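Local structure of peroxiredoxin 5 (Alvinella pompejana, 2XHF) at residues A[67-70]-A[71-75]; A[90-93]-A[94-98]; A[114-118]-A[119-123]. The protein probably reduces hydrogen peroxide and organic hydroperoxides at the expense of thiols, as an antioxidant enzyme of the peroxiredoxin family. One frame throughout, in Å; residues are numbered along the deposited sequence.

Interaction 1: A[67-70]-A[71-75]; sequences SLYD and KFKEE
The first turn of helix 69-74 opens with Leu-68 at the N-cap position, one turn before Phe-72. The CB of Leu-68 lies over a face of the Phe-72 ring, 4.0 Å from the centroid, in a CH-pi contact. It is offset toward the rim, so CE2 of Phe-72 is its nearest ring atom, at 3.7 Å. The ring is brought beneath Leu-68 because CG of Phe-72 is anti to its own carbonyl carbon (chi1 -66°), which turns it back along the helix. The backbone ties the same two residues: Phe-72 N donates to Leu-68 O at 3.0 Å. Phe-72 is the buried residue of the group. It packs on Cys-159, Leu-160 and Ile-163 of helix 156-165 and on Ile-80 of strand 79-84, so the turn is seated against the central sheet of the thioredoxin-like fold. Away from the Phe-72 ring, charged side chains meet. Lys-73 runs alongside Asp-70, and both side chains point the same way. The lysine chain bends at chi3 and chi4 (both 60°), which curls its end toward the carboxylate. NZ of Lys-73 reaches OD1 of Asp-70 at 3.2 Å, a salt bridge with a weak hydrogen bond. A water bridges NZ of Lys-73 and the backbone O of Asp-70, so the ammonium has a second partner nearby. Where the lysine curls, its CE also touches CE2 of Tyr-69 at 3.6 Å, obliquely to the ring. That ring makes a cation-pi contact with Lys-103. NZ of Lys-71 and OE1 of Glu-74, 3.3 Å apart, form a second salt bridge, also with a weak hydrogen bond.

Interaction 2: A[90-93]-A[94-98]; sequences VMAA and WGKTV
Met-91 and Trp-94 meet side by side on the inner side of helix 88-98, the helix of a beta-alpha-beta crossover between strands 79-84 and 105-108. Both side chains leave with CG anti to the backbone N (chi1 -170° for Met-91, 177° for Trp-94), and this sends them the same way. The methionine chain then bends at chi2, bringing the methyl CE of Met-91 to CZ3 of Trp-94 at 4.2 Å. SD of Met-91 lies 5.3 Å from the centroid of the six-membered ring of Trp-94, obliquely, in a Met-aromatic contact. Val-98 CG2 sits over the centre of one face of the indole. Both inner residues reach Cys-82 and Met-106 on the two strands. The ring of Trp-94 also meets Phe-54 of its own chain edge-to-face. Val-90 and Ala-93 lie on a different side: Val-90 packs on Ala-53 and Ala-93 on Phe-54, both of the second subunit, so the helix takes part in the dimer contact. Backbone bonds follow the alpha-helical pattern. Trp-94 N donates to Val-90 O at 3.0 Å, and Gly-95 N to Met-91 O at 2.9 Å. Further along, the bond from Thr-97 N to Ala-93 O is weak. A water donates to Ala-92 O and accepts a weak bond from NZ of Lys-96. The methyl CG2 of Thr-97 lies 3.3 Å from Ala-93 O. The hydroxyl on the same CB takes the next carbonyl: OG1 of Thr-97 donates to Trp-94 O at 2.7 Å, in the carbonyl plane and on a lone pair.

Interaction 3: A[114-118]-A[119-123]; sequences FTRAL and GTELD
Arg-116 and Glu-121 cross obliquely, and they meet through the arginine's aliphatic part. CG of Arg-116 lies 3.6 Å from the carboxylate carbon CD of Glu-121. The charged ends do not close: NH1 of Arg-116 stays 4.5 Å from OE1 of Glu-121, with the two flat groups 69° apart. Attraction between them is therefore probably loose. Each end has a firmer partner: NH1 of Arg-116 binds the backbone O of His-111, and OE1 of Glu-121 accepts from Asn-131 ND2. An alanine in place of Glu-121 would take away the carboxylate, and is likely to leave Asn-131 without this acceptor and the CG of Arg-116 without its cover. Thr-115 and Thr-120 cross at about a right angle. The methyl CG2 of Thr-115 meets OG1 of Thr-120 at 3.5 Å. That methyl is directed at the loop because it stands anti to its backbone N, which leaves OG1 of Thr-115 to bond Asp-109 instead. These pairs sit at the C-terminal end of helix 113-118, which finishes in a Schellman motif. Thr-120 N donates to Thr-115 O at 3.0 Å in a nearly straight bond (170°). Gly-119 N gives a weak bond to Arg-116 O at 3.1 Å. Gly-119 is the C-prime residue, with a positive phi (82°); a side chain there would collide with the carbonyl of Leu-118. The turn brings Thr-120 beside the last helical residue. CG2 of Thr-120 touches CD2 of Leu-118 at 4.0 Å, and both side chains pack on Tyr-136 of strand 136-141. A water donates to Gly-119 O at 2.9 Å and, weakly, to Leu-118 O.

The three contacts follow one another along the chain, and none touches another. Interactions 1 and 2 have centres about 22 Å apart, with nearest atoms about 9 Å apart; Cys-82 under interaction 2 and Ile-80 under interaction 1 belong to the same strand, 79-84. Interaction 3 lies about 22 Å from interaction 2 and about 28 Å from interaction 1, centre to centre, and across the chain's centre from interaction 1. Interaction 2 alone reaches the second subunit. Trp-94 also packs on Ala-53, Phe-54 and Ser-58 of its own chain. Ser-58 probably occupies the position of the peroxidatic cysteine in related peroxiredoxins, giving a hydroxyl there and not that thiol.

Interaction 1: A[67-70]-A[71-75]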
loop_
_atom_site.group_PDB
_atom_site.type_symbol
_atom_site.label_atom_id
_atom_site.label_comp_id
_atom_site.label_asym_id
_atom_site.label_seq_id
_atom_site.Cartn_x
_atom_site.Cartn_y
_atom_site.Cartn_z
ATOM N N SER A 67 13.683 -15.447 13.372
ATOM C CA SER A 67 14.268 -16.212 14.478
ATOM C C SER A 67 15.242 -17.276 13.955
ATOM O O SER A 67 16.204 -17.625 14.639
ATOM C CB SER A 67 13.180 -16.847 15.343
ATOM O OG SER A 67 12.610 -17.983 14.715
ATOM N N LEU A 68 14.996 -17.760 12.737
ATOM C CA LEU A 68 15.816 -18.804 12.133
ATOM C C LEU A 68 16.915 -18.285 11.221
ATOM O O LEU A 68 17.582 -19.068 10.557
ATOM C CB LEU A 68 14.918 -19.784 11.374
ATOM C CG LEU A 68 14.008 -20.609 12.277
ATOM C CD1 LEU A 68 13.027 -21.396 11.439
ATOM C CD2 LEU A 68 14.841 -21.534 13.157
ATOM N N TYR A 69 17.107 -16.972 11.188
ATOM C CA TYR A 69 18.074 -16.381 10.272
ATOM C C TYR A 69 19.462 -17.035 10.322
ATOM O O TYR A 69 20.017 -17.380 9.293
ATOM C CB TYR A 69 18.198 -14.887 10.536
ATOM C CG TYR A 69 19.222 -14.205 9.657
ATOM C CD1 TYR A 69 18.928 -13.868 8.347
ATOM C CD2 TYR A 69 20.483 -13.928 10.133
ATOM C CE1 TYR A 69 19.875 -13.273 7.537
ATOM C CE2 TYR A 69 21.440 -13.326 9.337
ATOM C CZ TYR A 69 21.132 -12.991 8.054
ATOM O OH TYR A 69 22.097 -12.390 7.292
ATOM N N ASP A 70 20.018 -17.220 11.506
ATOM C CA ASP A 70 21.357 -17.811 11.590
ATOM C C ASP A 70 21.372 -19.293 11.161
ATOM O O ASP A 70 22.353 -19.768 10.604
ATOM C CB ASP A 70 21.955 -17.618 12.986
ATOM C CG ASP A 70 22.386 -16.169 13.252
ATOM O OD1 ASP A 70 23.008 -15.529 12.364
ATOM O OD2 ASP A 70 22.084 -15.675 14.364
ATOM N N LYS A 71 20.269 -20.007 11.353
ATOM C CA LYS A 71 20.157 -21.372 10.843
ATOM C C LYS A 71 20.141 -21.413 9.318
ATOM O O LYS A 71 20.787 -22.259 8.701
ATOM C CB LYS A 71 18.890 -22.043 11.373
ATOM C CG LYS A 71 18.860 -22.205 12.855
ATOM C CD LYS A 71 19.984 -23.102 13.355
ATOM C CE LYS A 71 19.801 -24.558 12.931
ATOM N NZ LYS A 71 20.851 -25.485 13.485
ATOM N N PHE A 72 19.403 -20.498 8.703
ATOM C CA PHE A 72 19.378 -20.396 7.255
ATOM C C PHE A 72 20.787 -20.045 6.768
ATOM O O PHE A 72 21.314 -20.646 5.827
ATOM C CB PHE A 72 18.398 -19.311 6.829
ATOM C CG PHE A 72 16.945 -19.604 7.144
ATOM C CD1 PHE A 72 16.410 -20.876 7.030
ATOM C CD2 PHE A 72 16.096 -18.577 7.503
ATOM C CE1 PHE A 72 15.066 -21.109 7.301
ATOM C CE2 PHE A 72 14.764 -18.812 7.771
ATOM C CZ PHE A 72 14.253 -20.081 7.665
ATOM N N LYS A 73 21.402 -19.078 7.432
ATOM C CA LYS A 73 22.726 -18.622 7.077
ATOM C C LYS A 73 23.790 -19.733 7.173
ATOM O O LYS A 73 24.660 -19.806 6.324
ATOM C CB LYS A 73 23.092 -17.383 7.906
ATOM C CG LYS A 73 24.477 -16.846 7.610
ATOM C CD LYS A 73 24.662 -15.428 8.088
ATOM C CE LYS A 73 24.472 -15.265 9.575
ATOM N NZ LYS A 73 25.413 -16.069 10.385
ATOM N N GLU A 74 23.670 -20.641 8.155
ATOM C CA GLU A 74 24.587 -21.784 8.312
ATOM C C GLU A 74 24.636 -22.635 7.057
ATOM O O GLU A 74 25.656 -23.233 6.740
ATOM C CB GLU A 74 24.130 -22.720 9.447
ATOM C CG GLU A 74 24.501 -22.331 10.850
ATOM C CD GLU A 74 23.991 -23.343 11.885
ATOM O OE1 GLU A 74 23.181 -24.234 11.533
ATOM O OE2 GLU A 74 24.394 -23.239 13.062
ATOM N N GLU A 75 23.519 -22.693 6.351
ATOM C CA GLU A 75 23.386 -23.526 5.159
ATOM C C GLU A 75 23.546 -22.776 3.837
ATOM O O GLU A 75 23.305 -23.348 2.775
ATOM C CB GLU A 75 22.015 -24.197 5.167
ATOM C CG GLU A 75 21.752 -25.021 6.406
ATOM C CD GLU A 75 22.347 -26.404 6.313
ATOM O OE1 GLU A 75 23.127 -26.669 5.362
ATOM O OE2 GLU A 75 22.025 -27.230 7.191
HETATM O O HOH W 1 18.684 -18.824 13.838
HETATM O O HOH W 2 24.950 -18.778 10.628
#

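Interaction 2: A[90-93]-A[94-98]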
loop_
_atom_site.group_PDB
_atom_site.type_symbol
_atom_site.label_atom_id
_atom_site.label_comp_id
_atom_site.label_asym_id
_atom_site.label_seq_id
_atom_site.Cartn_x
_atom_site.Cartn_y
_atom_site.Cartn_z
ATOM N N VAL A 90 5.124 1.647 0.111
ATOM C CA VAL A 90 4.334 0.936 1.085
ATOM C C VAL A 90 5.104 -0.299 1.557
ATOM O O VAL A 90 5.184 -0.595 2.740
ATOM C CB VAL A 90 2.964 0.553 0.502
ATOM C CG1 VAL A 90 2.300 -0.456 1.407
ATOM C CG2 VAL A 90 2.095 1.800 0.307
ATOM N N MET A 91 5.675 -1.038 0.617
ATOM C CA MET A 91 6.377 -2.271 0.976
ATOM C C MET A 91 7.551 -1.996 1.918
ATOM O O MET A 91 7.722 -2.678 2.903
ATOM C CB MET A 91 6.864 -2.973 -0.285
ATOM C CG MET A 91 7.371 -4.323 0.006
ATOM S SD MET A 91 6.023 -5.467 0.253
ATOM C CE MET A 91 6.956 -7.040 0.326
ATOM N N ALA A 92 8.333 -0.965 1.622
ATOM C CA ALA A 92 9.499 -0.653 2.435
ATOM C C ALA A 92 9.093 -0.199 3.836
ATOM O O ALA A 92 9.726 -0.570 4.817
ATOM C CB ALA A 92 10.361 0.409 1.750
ATOM N N ALA A 93 8.044 0.623 3.929
ATOM C CA ALA A 93 7.600 1.139 5.223
ATOM C C ALA A 93 7.133 -0.039 6.059
ATOM O O ALA A 93 7.433 -0.146 7.229
ATOM C CB ALA A 93 6.489 2.147 5.055
ATOM N N TRP A 94 6.369 -0.918 5.433
ATOM C CA TRP A 94 5.893 -2.109 6.120
ATOM C C TRP A 94 7.044 -2.993 6.618
ATOM O O TRP A 94 7.067 -3.450 7.767
ATOM C CB TRP A 94 4.976 -2.911 5.207
ATOM C CG TRP A 94 4.497 -4.189 5.819
ATOM C CD1 TRP A 94 3.654 -4.319 6.869
ATOM C CD2 TRP A 94 4.863 -5.503 5.430
ATOM N NE1 TRP A 94 3.427 -5.649 7.146
ATOM C CE2 TRP A 94 4.191 -6.396 6.288
ATOM C CE3 TRP A 94 5.691 -6.022 4.433
ATOM C CZ2 TRP A 94 4.309 -7.766 6.172
ATOM C CZ3 TRP A 94 5.821 -7.388 4.332
ATOM C CH2 TRP A 94 5.116 -8.252 5.189
ATOM N N GLY A 95 8.019 -3.232 5.750
ATOM C CA GLY A 95 9.167 -4.061 6.079
ATOM C C GLY A 95 9.870 -3.541 7.316
ATOM O O GLY A 95 10.283 -4.328 8.162
ATOM N N LYS A 96 10.017 -2.215 7.442
ATOM C CA LYS A 96 10.684 -1.650 8.620
ATOM C C LYS A 96 9.920 -1.939 9.910
ATOM O O LYS A 96 10.519 -2.076 10.963
ATOM C CB LYS A 96 10.931 -0.152 8.460
ATOM C CG LYS A 96 11.943 0.149 7.395
ATOM C CD LYS A 96 12.169 1.641 7.255
ATOM C CE LYS A 96 13.193 1.947 6.174
ATOM N NZ LYS A 96 12.757 1.475 4.832
ATOM N N THR A 97 8.600 -2.067 9.827
ATOM C CA THR A 97 7.804 -2.346 11.020
ATOM C C THR A 97 7.868 -3.808 11.453
ATOM O O THR A 97 7.766 -4.115 12.650
ATOM C CB THR A 97 6.309 -1.958 10.840
ATOM O OG1 THR A 97 5.625 -2.952 10.053
ATOM C CG2 THR A 97 6.178 -0.556 10.233
ATOM N N VAL A 98 8.031 -4.714 10.492
ATOM C CA VAL A 98 8.047 -6.134 10.807
ATOM C C VAL A 98 9.469 -6.713 10.876
ATOM O O VAL A 98 9.654 -7.801 11.405
ATOM C CB VAL A 98 7.215 -6.973 9.815
ATOM C CG1 VAL A 98 5.745 -6.563 9.870
ATOM C CG2 VAL A 98 7.716 -6.830 8.396
HETATM O O HOH W 3 12.145 -1.699 4.262
#

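Interaction 3: A[114-118]-A[119-123]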
loop_
_atom_site.group_PDB
_atom_site.type_symbol
_atom_site.label_atom_id
_atom_site.label_comp_id
_atom_site.label_asym_id
_atom_site.label_seq_id
_atom_site.Cartn_x
_atom_site.Cartn_y
_atom_site.Cartn_z
ATOM N N PHE A 114 5.478 -10.484 -11.728
ATOM C CA PHE A 114 6.128 -11.707 -11.277
ATOM C C PHE A 114 5.086 -12.728 -10.860
ATOM O O PHE A 114 5.164 -13.906 -11.211
ATOM C CB PHE A 114 7.099 -11.435 -10.128
ATOM C CG PHE A 114 7.840 -12.663 -9.659
ATOM C CD1 PHE A 114 8.934 -13.132 -10.352
ATOM C CD2 PHE A 114 7.448 -13.339 -8.522
ATOM C CE1 PHE A 114 9.628 -14.245 -9.924
ATOM C CE2 PHE A 114 8.121 -14.451 -8.085
ATOM C CZ PHE A 114 9.223 -14.910 -8.777
ATOM N N THR A 115 4.097 -12.245 -10.118
ATOM C CA THR A 115 3.016 -13.077 -9.640
ATOM C C THR A 115 2.246 -13.719 -10.806
ATOM O O THR A 115 1.956 -14.923 -10.799
ATOM C CB THR A 115 2.089 -12.221 -8.764
ATOM O OG1 THR A 115 2.799 -11.817 -7.584
ATOM C CG2 THR A 115 0.814 -12.971 -8.361
ATOM N N ARG A 116 1.948 -12.934 -11.834
ATOM C CA ARG A 116 1.259 -13.487 -12.993
ATOM C C ARG A 116 2.142 -14.494 -13.722
ATOM O O ARG A 116 1.653 -15.534 -14.169
ATOM C CB ARG A 116 0.819 -12.385 -13.951
ATOM C CG ARG A 116 -0.458 -11.706 -13.501
ATOM C CD ARG A 116 -1.031 -10.784 -14.561
ATOM N NE ARG A 116 -0.067 -9.766 -14.973
ATOM C CZ ARG A 116 0.141 -8.615 -14.341
ATOM N NH1 ARG A 116 -0.565 -8.307 -13.258
ATOM N NH2 ARG A 116 1.059 -7.770 -14.798
ATOM N N ALA A 117 3.436 -14.195 -13.851
ATOM C CA ALA A 117 4.336 -15.067 -14.582
ATOM C C ALA A 117 4.473 -16.387 -13.835
ATOM O O ALA A 117 4.582 -17.451 -14.444
ATOM C CB ALA A 117 5.685 -14.394 -14.750
ATOM N N LEU A 118 4.439 -16.316 -12.514
ATOM C CA LEU A 118 4.594 -17.493 -11.678
ATOM C C LEU A 118 3.288 -18.290 -11.612
ATOM O O LEU A 118 3.285 -19.469 -11.250
ATOM C CB LEU A 118 5.036 -17.064 -10.267
ATOM C CG LEU A 118 5.730 -18.125 -9.411
ATOM C CD1 LEU A 118 7.022 -18.644 -10.060
ATOM C CD2 LEU A 118 6.010 -17.576 -8.030
ATOM N N GLY A 119 2.178 -17.640 -11.958
ATOM C CA GLY A 119 0.871 -18.274 -11.919
ATOM C C GLY A 119 0.219 -18.286 -10.537
ATOM O O GLY A 119 -0.595 -19.159 -10.238
ATOM N N THR A 120 0.563 -17.321 -9.693
ATOM C CA THR A 120 0.129 -17.346 -8.302
ATOM C C THR A 120 -0.824 -16.193 -7.983
ATOM O O THR A 120 -0.937 -15.755 -6.840
ATOM C CB THR A 120 1.340 -17.275 -7.351
ATOM O OG1 THR A 120 2.135 -16.135 -7.679
ATOM C CG2 THR A 120 2.209 -18.522 -7.497
ATOM N N GLU A 121 -1.501 -15.690 -9.001
ATOM C CA GLU A 121 -2.505 -14.659 -8.804
ATOM C C GLU A 121 -3.666 -15.126 -7.922
ATOM O O GLU A 121 -4.189 -16.241 -8.062
ATOM C CB GLU A 121 -3.035 -14.188 -10.155
ATOM C CG GLU A 121 -2.899 -12.711 -10.390
ATOM C CD GLU A 121 -3.499 -12.285 -11.713
ATOM O OE1 GLU A 121 -3.778 -11.083 -11.881
ATOM O OE2 GLU A 121 -3.673 -13.156 -12.589
ATOM N N LEU A 122 -4.075 -14.223 -7.042
ATOM C CA LEU A 122 -5.220 -14.381 -6.171
ATOM C C LEU A 122 -6.341 -13.526 -6.741
ATOM O O LEU A 122 -6.090 -12.420 -7.232
ATOM C CB LEU A 122 -4.828 -13.857 -4.797
ATOM C CG LEU A 122 -5.564 -14.212 -3.527
ATOM C CD1 LEU A 122 -5.636 -15.716 -3.314
ATOM C CD2 LEU A 122 -4.811 -13.575 -2.393
ATOM N N ASP A 123 -7.567 -14.033 -6.676
ATOM C CA ASP A 123 -8.747 -13.287 -7.084
ATOM C C ASP A 123 -9.162 -12.394 -5.912
ATOM O O ASP A 123 -10.056 -12.751 -5.150
ATOM C CB ASP A 123 -9.873 -14.266 -7.432
ATOM C CG ASP A 123 -11.072 -13.592 -8.060
ATOM O OD1 ASP A 123 -11.092 -12.348 -8.141
ATOM O OD2 ASP A 123 -12.014 -14.316 -8.459
HETATM O O HOH W 4 0.784 -21.708 -10.526
#